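Local coordinates for fatty acid amide hydrolase (Candida albicans, PDB 6KVR), which probably hydrolyses monocarboxylic acid amides to the carboxylate and ammonium, as a member of the amidase signature family, at residues A[171-176]-A[409-414]. Numbering follows the deposited sequence.
Sequences GYVSKI and SGSNEP
Val173 and Ser174, in a short 3-10 turn, face Ser411 and Glu413 in the loop after helix 402-409; the touching parts run 125° apart, and the CA atoms of Ser174 and Ser411 come within 4.7 Å. One direct hydrogen bond joins the two segments. Val173 N donates to Glu413 OE2 over 2.9 Å, nearly straight at 173°, but reaches the oxygen from above the carboxylate plane. Beyond CG the glutamate chain is extended (chi2 169°), which carries the carboxylate across to Val173 N. Val173 CG2 lies beside that carboxylate, 3.9 Å from Glu413 CD, while CG1 packs on Ser411 CB. A water adds a second link: it accepts from Ser174 N at 3.0 Å and also binds Ser411 OG and Glu413 OE2. Ser411 OG in turn accepts from Glu413 N, 3.2 Å away, forming an ST turn. Glu413 OE1 is held by Gln205 and Asn215, and a further water joins it to Gly171 O. The carboxylate is thus buried but well supplied with donors, which would favour its charged form. Trp27 of helix 20-40 packs on both Val173 and Ser411. Tyr172 lies near Leu207, a predicted substrate-binding residue. The arrangement is a buried carboxylate that accepts the backbone N-H of Val173 from a 3-10 turn, here joining two loops of the amidase fold that are far apart in the sequence.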
ATOM      1  N   GLY A 171      -8.920   2.947  25.154  1.00 26.44           N
ATOM      2  CA  GLY A 171      -9.905   2.090  25.775  1.00 26.12           C
ATOM      3  C   GLY A 171      -9.360   0.963  26.639  1.00 27.33           C
ATOM      4  O   GLY A 171     -10.159   0.217  27.225  1.00 27.73           O
ATOM      5  N   TYR A 172      -8.038   0.810  26.745  1.00 25.72           N
ATOM      6  CA  TYR A 172      -7.427  -0.263  27.529  1.00 25.69           C
ATOM      7  C   TYR A 172      -7.011   0.295  28.883  1.00 25.58           C
ATOM      8  O   TYR A 172      -6.244   1.263  28.949  1.00 25.48           O
ATOM      9  CB  TYR A 172      -6.214  -0.862  26.815  1.00 25.73           C
ATOM     10  CG  TYR A 172      -6.513  -1.493  25.470  1.00 27.69           C
ATOM     11  CD1 TYR A 172      -7.066  -2.769  25.383  1.00 24.99           C
ATOM     12  CD2 TYR A 172      -6.239  -0.816  24.288  1.00 24.97           C
ATOM     13  CE1 TYR A 172      -7.332  -3.359  24.152  1.00 22.64           C
ATOM     14  CE2 TYR A 172      -6.513  -1.387  23.059  1.00 28.16           C
ATOM     15  CZ  TYR A 172      -7.061  -2.658  22.999  1.00 26.96           C
ATOM     16  OH  TYR A 172      -7.321  -3.231  21.778  1.00 26.46           O
ATOM     17  N   VAL A 173      -7.523  -0.297  29.965  1.00 24.76           N
ATOM     18  CA  VAL A 173      -7.180   0.229  31.287  1.00 23.92           C
ATOM     19  C   VAL A 173      -5.687   0.071  31.542  1.00 26.30           C
ATOM     20  O   VAL A 173      -5.042   0.960  32.114  1.00 23.13           O
ATOM     21  CB  VAL A 173      -8.033  -0.442  32.380  1.00 29.75           C
ATOM     22  CG1 VAL A 173      -7.416  -0.205  33.764  1.00 22.03           C
ATOM     23  CG2 VAL A 173      -9.458   0.116  32.317  1.00 27.25           C
ATOM     24  N   SER A 174      -5.104  -1.044  31.073  1.00 22.90           N
ATOM     25  CA  SER A 174      -3.669  -1.246  31.203  1.00 27.80           C
ATOM     26  C   SER A 174      -2.856  -0.081  30.652  1.00 25.93           C
ATOM     27  O   SER A 174      -1.730   0.135  31.099  1.00 28.01           O
ATOM     28  CB  SER A 174      -3.263  -2.547  30.509  1.00 25.30           C
ATOM     29  OG  SER A 174      -3.331  -2.395  29.099  1.00 30.73           O
ATOM     30  N   LYS A 175      -3.408   0.701  29.724  1.00 25.87           N
ATOM     31  CA  LYS A 175      -2.686   1.815  29.122  1.00 24.79           C
ATOM     32  C   LYS A 175      -3.008   3.158  29.772  1.00 26.16           C
ATOM     33  O   LYS A 175      -2.599   4.203  29.251  1.00 24.40           O
ATOM     34  CB  LYS A 175      -2.977   1.884  27.619  1.00 24.28           C
ATOM     35  CG  LYS A 175      -2.427   0.710  26.839  1.00 24.93           C
ATOM     36  CD  LYS A 175      -0.966   0.986  26.523  1.00 32.53           C
ATOM     37  CE  LYS A 175      -0.164  -0.248  26.213  1.00 37.88           C
ATOM     38  NZ  LYS A 175       1.077   0.192  25.529  1.00 42.57           N
ATOM     39  N   ILE A 176      -3.724   3.165  30.898  1.00 22.88           N
ATOM     40  CA  ILE A 176      -4.031   4.434  31.549  1.00 26.01           C
ATOM     41  C   ILE A 176      -2.778   5.128  32.065  1.00 30.21           C
ATOM     42  O   ILE A 176      -2.835   6.313  32.413  1.00 31.43           O
ATOM     43  CB  ILE A 176      -5.061   4.223  32.682  1.00 31.46           C
ATOM     44  CG1 ILE A 176      -5.683   5.559  33.111  1.00 27.06           C
ATOM     45  CG2 ILE A 176      -4.427   3.499  33.858  1.00 23.78           C
ATOM     46  CD1 ILE A 176      -6.695   5.417  34.235  1.00 34.30           C
ATOM     47  N   SER A 409      -5.421  -8.352  29.381  1.00 26.35           N
ATOM     48  CA  SER A 409      -4.962  -9.065  30.573  1.00 29.62           C
ATOM     49  C   SER A 409      -3.937  -8.265  31.379  1.00 33.76           C
ATOM     50  O   SER A 409      -3.741  -8.556  32.568  1.00 30.83           O
ATOM     51  CB  SER A 409      -4.369 -10.429  30.187  1.00 27.70           C
ATOM     52  OG  SER A 409      -3.151 -10.270  29.459  1.00 24.63           O
ATOM     53  N   GLY A 410      -3.290  -7.262  30.773  1.00 32.43           N
ATOM     54  CA  GLY A 410      -2.376  -6.415  31.532  1.00 27.53           C
ATOM     55  C   GLY A 410      -3.030  -5.684  32.691  1.00 31.07           C
ATOM     56  O   GLY A 410      -2.338  -5.279  33.634  1.00 31.33           O
ATOM     57  N   SER A 411      -4.345  -5.467  32.630  1.00 28.11           N
ATOM     58  CA  SER A 411      -5.075  -4.890  33.743  1.00 28.01           C
ATOM     59  C   SER A 411      -6.113  -5.837  34.326  1.00 29.83           C
ATOM     60  O   SER A 411      -6.697  -5.518  35.367  1.00 25.90           O
ATOM     61  CB  SER A 411      -5.776  -3.597  33.310  1.00 25.72           C
ATOM     62  OG  SER A 411      -6.979  -3.917  32.622  1.00 27.30           O
ATOM     63  N   ASN A 412      -6.390  -6.961  33.659  1.00 31.42           N
ATOM     64  CA  ASN A 412      -7.421  -7.905  34.084  1.00 30.98           C
ATOM     65  C   ASN A 412      -8.805  -7.259  34.188  1.00 28.29           C
ATOM     66  O   ASN A 412      -9.669  -7.749  34.919  1.00 31.49           O
ATOM     67  CB  ASN A 412      -7.016  -8.565  35.401  1.00 30.46           C
ATOM     68  CG  ASN A 412      -5.936  -9.599  35.201  1.00 35.10           C
ATOM     69  OD1 ASN A 412      -4.808  -9.441  35.662  1.00 42.45           O
ATOM     70  ND2 ASN A 412      -6.263 -10.645  34.463  1.00 34.21           N
ATOM     71  N   GLU A 413      -9.029  -6.174  33.439  1.00 25.16           N
ATOM     72  CA  GLU A 413     -10.302  -5.458  33.463  1.00 22.53           C
ATOM     73  C   GLU A 413     -11.436  -6.353  32.966  1.00 24.52           C
ATOM     74  O   GLU A 413     -11.214  -7.236  32.132  1.00 27.45           O
ATOM     75  CB  GLU A 413     -10.230  -4.191  32.596  1.00 28.45           C
ATOM     76  CG  GLU A 413      -9.897  -4.428  31.100  1.00 22.51           C
ATOM     77  CD  GLU A 413     -10.104  -3.171  30.224  1.00 29.58           C
ATOM     78  OE1 GLU A 413     -11.254  -2.664  30.144  1.00 28.69           O
ATOM     79  OE2 GLU A 413      -9.117  -2.681  29.614  1.00 25.99           O
ATOM     80  N   PRO A 414     -12.666  -6.143  33.456  1.00 29.30           N
ATOM     81  CA  PRO A 414     -13.770  -7.029  33.061  1.00 29.43           C
ATOM     82  C   PRO A 414     -14.128  -6.853  31.588  1.00 27.54           C
ATOM     83  O   PRO A 414     -14.158  -5.739  31.059  1.00 24.90           O
ATOM     84  CB  PRO A 414     -14.929  -6.601  33.979  1.00 25.23           C
ATOM     85  CG  PRO A 414     -14.576  -5.235  34.464  1.00 26.55           C
ATOM     86  CD  PRO A 414     -13.076  -5.168  34.491  1.00 29.01           C
TER
HETATM   87  O   HOH W   1     -12.496  -0.230  28.972  1.00 29.62           O
HETATM   88  O   HOH W   2      -6.496  -3.480  29.996  1.00 20.54           O